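Local coordinates for Rod shape determining protein RodA (Thermus thermophilus, PDB 6BAR) that probably polymerises lipid-linked peptidoglycan precursors into glycan strands in the membrane, as a SEDS-family glycosyltransferase needed for cell wall elongation, at residues D152-F164 with H176-V188. Sequence-based numbering, arbitrary orientation.
Sequences DLGGALVVLFGVF and HLLVGLFALALLV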
ATOM      1  N   ASP A 152      -4.504 -10.783 -11.169  1.00119.14           N
ATOM      2  CA  ASP A 152      -4.893  -9.712 -10.237  1.00109.54           C
ATOM      3  C   ASP A 152      -4.298  -8.423 -10.795  1.00 86.77           C
ATOM      4  O   ASP A 152      -3.099  -8.171 -10.633  1.00102.75           O
ATOM      5  CB  ASP A 152      -4.402  -9.988  -8.812  1.00125.53           C
ATOM      6  CG  ASP A 152      -4.752  -8.864  -7.811  1.00124.31           C
ATOM      7  OD1 ASP A 152      -4.061  -7.820  -7.796  1.00 99.76           O
ATOM      8  OD2 ASP A 152      -5.709  -9.037  -7.020  1.00145.36           O
ATOM      9  N   LEU A 153      -5.120  -7.615 -11.463  1.00 91.73           N
ATOM     10  CA  LEU A 153      -4.614  -6.380 -12.046  1.00 97.83           C
ATOM     11  C   LEU A 153      -4.779  -5.170 -11.136  1.00108.12           C
ATOM     12  O   LEU A 153      -4.249  -4.106 -11.459  1.00111.21           O
ATOM     13  CB  LEU A 153      -5.280  -6.106 -13.403  1.00101.30           C
ATOM     14  CG  LEU A 153      -6.802  -6.109 -13.542  1.00114.41           C
ATOM     15  CD1 LEU A 153      -7.431  -4.809 -13.054  1.00118.53           C
ATOM     16  CD2 LEU A 153      -7.174  -6.370 -14.992  1.00120.36           C
ATOM     17  N   GLY A 154      -5.492  -5.295 -10.018  1.00107.01           N
ATOM     18  CA  GLY A 154      -5.526  -4.198  -9.062  1.00100.54           C
ATOM     19  C   GLY A 154      -4.171  -3.966  -8.423  1.00 95.30           C
ATOM     20  O   GLY A 154      -3.660  -2.840  -8.399  1.00 99.81           O
ATOM     21  N   GLY A 155      -3.566  -5.036  -7.904  1.00 97.52           N
ATOM     22  CA  GLY A 155      -2.201  -4.942  -7.424  1.00106.10           C
ATOM     23  C   GLY A 155      -1.220  -4.573  -8.516  1.00 97.04           C
ATOM     24  O   GLY A 155      -0.249  -3.859  -8.262  1.00107.03           O
ATOM     25  N   ALA A 156      -1.459  -5.041  -9.744  1.00 84.16           N
ATOM     26  CA  ALA A 156      -0.616  -4.622 -10.858  1.00 86.76           C
ATOM     27  C   ALA A 156      -0.706  -3.117 -11.073  1.00 97.97           C
ATOM     28  O   ALA A 156       0.314  -2.456 -11.298  1.00112.86           O
ATOM     29  CB  ALA A 156      -1.000  -5.376 -12.129  1.00 84.86           C
ATOM     30  N   LEU A 157      -1.916  -2.557 -10.994  1.00 85.69           N
ATOM     31  CA  LEU A 157      -2.077  -1.112 -11.130  1.00 96.72           C
ATOM     32  C   LEU A 157      -1.361  -0.367 -10.013  1.00 96.40           C
ATOM     33  O   LEU A 157      -0.681   0.633 -10.266  1.00 95.09           O
ATOM     34  CB  LEU A 157      -3.557  -0.737 -11.143  1.00 89.21           C
ATOM     35  CG  LEU A 157      -4.313  -1.062 -12.423  1.00 90.35           C
ATOM     36  CD1 LEU A 157      -5.746  -0.587 -12.301  1.00103.65           C
ATOM     37  CD2 LEU A 157      -3.632  -0.425 -13.617  1.00 91.24           C
ATOM     38  N   VAL A 158      -1.519  -0.830  -8.769  1.00 97.06           N
ATOM     39  CA  VAL A 158      -0.843  -0.183  -7.643  1.00 75.95           C
ATOM     40  C   VAL A 158       0.662  -0.190  -7.854  1.00 83.50           C
ATOM     41  O   VAL A 158       1.334   0.840  -7.720  1.00 92.59           O
ATOM     42  CB  VAL A 158      -1.218  -0.867  -6.319  1.00 79.77           C
ATOM     43  CG1 VAL A 158      -0.477  -0.215  -5.172  1.00 77.85           C
ATOM     44  CG2 VAL A 158      -2.705  -0.787  -6.092  1.00103.27           C
ATOM     45  N   VAL A 159       1.212  -1.357  -8.192  1.00 84.10           N
ATOM     46  CA  VAL A 159       2.652  -1.487  -8.391  1.00 85.90           C
ATOM     47  C   VAL A 159       3.127  -0.558  -9.500  1.00 89.73           C
ATOM     48  O   VAL A 159       4.079   0.216  -9.321  1.00 95.43           O
ATOM     49  CB  VAL A 159       3.015  -2.952  -8.689  1.00 83.08           C
ATOM     50  CG1 VAL A 159       4.428  -3.046  -9.234  1.00 82.76           C
ATOM     51  CG2 VAL A 159       2.860  -3.797  -7.432  1.00 81.58           C
ATOM     52  N   LEU A 160       2.476  -0.626 -10.664  1.00 92.11           N
ATOM     53  CA  LEU A 160       2.902   0.178 -11.802  1.00 99.43           C
ATOM     54  C   LEU A 160       2.822   1.664 -11.487  1.00 97.56           C
ATOM     55  O   LEU A 160       3.730   2.428 -11.833  1.00 89.87           O
ATOM     56  CB  LEU A 160       2.054  -0.158 -13.029  1.00 91.21           C
ATOM     57  CG  LEU A 160       2.532   0.384 -14.379  1.00108.27           C
ATOM     58  CD1 LEU A 160       4.017   0.100 -14.591  1.00119.42           C
ATOM     59  CD2 LEU A 160       1.712  -0.216 -15.508  1.00102.80           C
ATOM     60  N   PHE A 161       1.751   2.094 -10.818  1.00 81.51           N
ATOM     61  CA  PHE A 161       1.616   3.505 -10.505  1.00 77.25           C
ATOM     62  C   PHE A 161       2.655   3.950  -9.487  1.00 94.93           C
ATOM     63  O   PHE A 161       3.171   5.071  -9.574  1.00 96.58           O
ATOM     64  CB  PHE A 161       0.215   3.799  -9.995  1.00 83.59           C
ATOM     65  CG  PHE A 161       0.036   5.210  -9.580  1.00 88.95           C
ATOM     66  CD1 PHE A 161      -0.243   6.181 -10.519  1.00 83.04           C
ATOM     67  CD2 PHE A 161       0.187   5.578  -8.253  1.00 90.67           C
ATOM     68  CE1 PHE A 161      -0.395   7.492 -10.142  1.00 92.02           C
ATOM     69  CE2 PHE A 161       0.038   6.884  -7.867  1.00104.29           C
ATOM     70  CZ  PHE A 161      -0.253   7.848  -8.812  1.00110.05           C
ATOM     71  N   GLY A 162       2.967   3.100  -8.512  1.00 98.81           N
ATOM     72  CA  GLY A 162       4.083   3.394  -7.633  1.00 93.25           C
ATOM     73  C   GLY A 162       5.370   3.617  -8.404  1.00 87.39           C
ATOM     74  O   GLY A 162       6.063   4.619  -8.194  1.00 76.43           O
ATOM     75  N   VAL A 163       5.705   2.684  -9.303  1.00 78.84           N
ATOM     76  CA  VAL A 163       6.903   2.839 -10.125  1.00 68.87           C
ATOM     77  C   VAL A 163       6.847   4.147 -10.897  1.00 73.72           C
ATOM     78  O   VAL A 163       7.857   4.843 -11.048  1.00 83.96           O
ATOM     79  CB  VAL A 163       7.079   1.638 -11.073  1.00 75.91           C
ATOM     80  CG1 VAL A 163       8.178   1.934 -12.087  1.00 64.89           C
ATOM     81  CG2 VAL A 163       7.419   0.390 -10.290  1.00 78.75           C
ATOM     82  N   PHE A 164       5.664   4.499 -11.404  1.00 84.42           N
ATOM     83  CA  PHE A 164       5.514   5.782 -12.075  1.00 82.21           C
ATOM     84  C   PHE A 164       5.906   6.923 -11.151  1.00 80.75           C
ATOM     85  O   PHE A 164       6.608   7.851 -11.555  1.00 87.58           O
ATOM     86  CB  PHE A 164       4.082   5.981 -12.567  1.00 78.56           C
ATOM     87  CG  PHE A 164       3.712   7.430 -12.743  1.00 76.98           C
ATOM     88  CD1 PHE A 164       4.158   8.146 -13.842  1.00 87.97           C
ATOM     89  CD2 PHE A 164       2.937   8.082 -11.795  1.00 87.55           C
ATOM     90  CE1 PHE A 164       3.835   9.485 -13.994  1.00 90.33           C
ATOM     91  CE2 PHE A 164       2.612   9.418 -11.942  1.00 86.46           C
ATOM     92  CZ  PHE A 164       3.061  10.118 -13.044  1.00 88.34           C
ATOM     93  N   HIS A 176       5.968   6.467 -20.876  1.00 90.10           N
ATOM     94  CA  HIS A 176       5.675   5.081 -21.226  1.00 94.69           C
ATOM     95  C   HIS A 176       5.017   4.345 -20.067  1.00 99.63           C
ATOM     96  O   HIS A 176       4.150   3.489 -20.286  1.00 98.68           O
ATOM     97  CB  HIS A 176       6.945   4.353 -21.670  1.00 94.00           C
ATOM     98  CG  HIS A 176       7.902   4.053 -20.557  1.00106.94           C
ATOM     99  ND1 HIS A 176       8.778   4.991 -20.052  1.00106.19           N
ATOM    100  CD2 HIS A 176       8.137   2.911 -19.867  1.00 95.61           C
ATOM    101  CE1 HIS A 176       9.503   4.442 -19.094  1.00106.61           C
ATOM    102  NE2 HIS A 176       9.133   3.181 -18.962  1.00106.52           N
ATOM    103  N   LEU A 177       5.390   4.683 -18.831  1.00109.96           N
ATOM    104  CA  LEU A 177       4.781   4.036 -17.673  1.00110.65           C
ATOM    105  C   LEU A 177       3.307   4.404 -17.538  1.00103.38           C
ATOM    106  O   LEU A 177       2.478   3.541 -17.233  1.00109.44           O
ATOM    107  CB  LEU A 177       5.554   4.395 -16.403  1.00117.35           C
ATOM    108  CG  LEU A 177       6.982   3.845 -16.316  1.00100.41           C
ATOM    109  CD1 LEU A 177       7.631   4.225 -14.997  1.00 94.18           C
ATOM    110  CD2 LEU A 177       6.998   2.332 -16.504  1.00101.72           C
ATOM    111  N   LEU A 178       2.954   5.673 -17.777  1.00100.44           N
ATOM    112  CA  LEU A 178       1.544   6.057 -17.763  1.00 95.44           C
ATOM    113  C   LEU A 178       0.769   5.420 -18.906  1.00100.19           C
ATOM    114  O   LEU A 178      -0.401   5.054 -18.732  1.00 94.09           O
ATOM    115  CB  LEU A 178       1.397   7.570 -17.837  1.00 92.43           C
ATOM    116  CG  LEU A 178       1.689   8.268 -16.522  1.00 99.39           C
ATOM    117  CD1 LEU A 178       1.288   9.722 -16.620  1.00100.24           C
ATOM    118  CD2 LEU A 178       0.953   7.569 -15.394  1.00 93.72           C
ATOM    119  N   VAL A 179       1.384   5.316 -20.084  1.00 93.59           N
ATOM    120  CA  VAL A 179       0.758   4.585 -21.179  1.00 88.55           C
ATOM    121  C   VAL A 179       0.426   3.164 -20.739  1.00 88.90           C
ATOM    122  O   VAL A 179      -0.719   2.708 -20.856  1.00100.59           O
ATOM    123  CB  VAL A 179       1.673   4.594 -22.416  1.00 88.88           C
ATOM    124  CG1 VAL A 179       1.147   3.640 -23.475  1.00 88.00           C
ATOM    125  CG2 VAL A 179       1.789   6.002 -22.967  1.00 85.16           C
ATOM    126  N   GLY A 180       1.428   2.443 -20.232  1.00 90.66           N
ATOM    127  CA  GLY A 180       1.183   1.103 -19.730  1.00 95.86           C
ATOM    128  C   GLY A 180       0.120   1.059 -18.652  1.00101.73           C
ATOM    129  O   GLY A 180      -0.695   0.132 -18.614  1.00 89.39           O
ATOM    130  N   LEU A 181       0.090   2.073 -17.785  1.00 92.63           N
ATOM    131  CA  LEU A 181      -0.858   2.089 -16.677  1.00101.65           C
ATOM    132  C   LEU A 181      -2.287   2.225 -17.184  1.00109.78           C
ATOM    133  O   LEU A 181      -3.168   1.439 -16.816  1.00106.19           O
ATOM    134  CB  LEU A 181      -0.515   3.233 -15.720  1.00 94.33           C
ATOM    135  CG  LEU A 181      -1.334   3.329 -14.432  1.00 96.76           C
ATOM    136  CD1 LEU A 181      -0.975   2.195 -13.486  1.00102.62           C
ATOM    137  CD2 LEU A 181      -1.143   4.680 -13.757  1.00102.18           C
ATOM    138  N   PHE A 182      -2.534   3.219 -18.034  1.00109.15           N
ATOM    139  CA  PHE A 182      -3.877   3.414 -18.563  1.00103.90           C
ATOM    140  C   PHE A 182      -4.312   2.252 -19.449  1.00105.53           C
ATOM    141  O   PHE A 182      -5.491   1.880 -19.438  1.00105.19           O
ATOM    142  CB  PHE A 182      -3.950   4.732 -19.332  1.00103.98           C
ATOM    143  CG  PHE A 182      -5.259   4.953 -20.008  1.00104.73           C
ATOM    144  CD1 PHE A 182      -5.367   4.844 -21.385  1.00 97.17           C
ATOM    145  CD2 PHE A 182      -6.391   5.243 -19.267  1.00103.32           C
ATOM    146  CE1 PHE A 182      -6.577   5.038 -22.011  1.00100.30           C
ATOM    147  CE2 PHE A 182      -7.603   5.440 -19.885  1.00101.05           C
ATOM    148  CZ  PHE A 182      -7.697   5.337 -21.262  1.00111.24           C
ATOM    149  N   ALA A 183      -3.387   1.655 -20.209  1.00102.94           N
ATOM    150  CA  ALA A 183      -3.769   0.526 -21.054  1.00104.94           C
ATOM    151  C   ALA A 183      -4.139  -0.689 -20.215  1.00 89.89           C
ATOM    152  O   ALA A 183      -5.116  -1.384 -20.513  1.00 92.33           O
ATOM    153  CB  ALA A 183      -2.636   0.181 -22.019  1.00113.10           C
ATOM    154  N   LEU A 184      -3.363  -0.962 -19.168  1.00111.34           N
ATOM    155  CA  LEU A 184      -3.698  -2.050 -18.262  1.00 99.93           C
ATOM    156  C   LEU A 184      -5.005  -1.778 -17.528  1.00107.37           C
ATOM    157  O   LEU A 184      -5.767  -2.713 -17.253  1.00109.12           O
ATOM    158  CB  LEU A 184      -2.547  -2.258 -17.281  1.00 97.66           C
ATOM    159  CG  LEU A 184      -2.601  -3.452 -16.334  1.00103.22           C
ATOM    160  CD1 LEU A 184      -2.804  -4.732 -17.120  1.00115.93           C
ATOM    161  CD2 LEU A 184      -1.320  -3.515 -15.518  1.00 93.19           C
ATOM    162  N   ALA A 185      -5.289  -0.509 -17.225  1.00104.01           N
ATOM    163  CA  ALA A 185      -6.513  -0.111 -16.540  1.00 94.74           C
ATOM    164  C   ALA A 185      -7.734  -0.113 -17.451  1.00105.35           C
ATOM    165  O   ALA A 185      -8.832   0.205 -16.987  1.00110.15           O
ATOM    166  CB  ALA A 185      -6.341   1.279 -15.919  1.00 87.94           C
ATOM    167  N   LEU A 186      -7.573  -0.449 -18.730  1.00110.88           N
ATOM    168  CA  LEU A 186      -8.690  -0.505 -19.662  1.00 92.82           C
ATOM    169  C   LEU A 186      -9.225  -1.915 -19.863  1.00111.60           C
ATOM    170  O   LEU A 186     -10.382  -2.071 -20.267  1.00124.04           O
ATOM    171  CB  LEU A 186      -8.275   0.076 -21.020  1.00100.22           C
ATOM    172  CG  LEU A 186      -9.210   1.136 -21.606  1.00102.65           C
ATOM    173  CD1 LEU A 186      -9.432   2.262 -20.610  1.00 73.66           C
ATOM    174  CD2 LEU A 186      -8.663   1.681 -22.917  1.00 99.62           C
ATOM    175  N   LEU A 187      -8.415  -2.938 -19.593  1.00113.93           N
ATOM    176  CA  LEU A 187      -8.862  -4.324 -19.627  1.00115.75           C
ATOM    177  C   LEU A 187      -9.568  -4.745 -18.344  1.00119.47           C
ATOM    178  O   LEU A 187      -9.781  -5.945 -18.135  1.00122.00           O
ATOM    179  CB  LEU A 187      -7.678  -5.256 -19.903  1.00108.06           C
ATOM    180  CG  LEU A 187      -7.328  -5.495 -21.375  1.00116.30           C
ATOM    181  CD1 LEU A 187      -6.682  -4.266 -22.030  1.00101.68           C
ATOM    182  CD2 LEU A 187      -6.438  -6.716 -21.503  1.00109.97           C
ATOM    183  N   VAL A 188      -9.935  -3.789 -17.496  1.00121.36           N
ATOM    184  CA  VAL A 188     -10.618  -4.071 -16.240  1.00136.75           C
ATOM    185  C   VAL A 188     -12.053  -4.518 -16.503  1.00137.48           C
ATOM    186  O   VAL A 188     -12.687  -4.080 -17.467  1.00139.43           O
ATOM    187  CB  VAL A 188     -10.584  -2.840 -15.308  1.00140.91           C
ATOM    188  CG1 VAL A 188     -11.124  -3.189 -13.930  1.00149.86           C
ATOM    189  CG2 VAL A 188      -9.170  -2.301 -15.199  1.00128.35           C
TER
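L178 lays its isopropyl end over one face of the F164 ring: CD2 stands 3.7 Å from the ring centroid and 15° off the normal, a CH-pi contact, with CD1 reaching toward CE1 and CZ. F164 carries its CG anti to the backbone N (chi1 156°), which swings the ring across to helix 175-184. With an alanine here the ring is gone, and L178 would probably lose its CH-pi contact, its isopropyl group becoming freer to turn. Beside the backbone of F164, L177 points toward helix 153-170, and its side chain crosses that of V163 at about a right angle, L177 CD1 3.7 Å from V163 CG1.

The two helices are successive, predicted membrane-spanning segments of the SEDS fold, joined by a short connection into an antiparallel hairpin; their local axes come within 9.5 Å at 162°. No hydrogen bond links the two segments; side chain meets side chain through apolar carbons, some of them also resting on backbone atoms.

In the middle, the side chains of L160 and L181 run antiparallel alongside one another. L160 CD2 settles on the backbone beside G180, 3.6 Å from L181 N, while L181 forks: CD1 lies 3.7 Å from L157 CD2, and CD2 meets the edge of the F161 ring at CD1, close to the ring plane. That ring also stacks with F309 of helix 294-319. Further along, L157 CD2 rests on A185 CB, and L184 CD2 sits 3.9 Å from A156 CB. Near the start of helix 153-170, where D152 OD1 caps G155 N at 2.8 Å, L153 CD1 abuts V188 CG2.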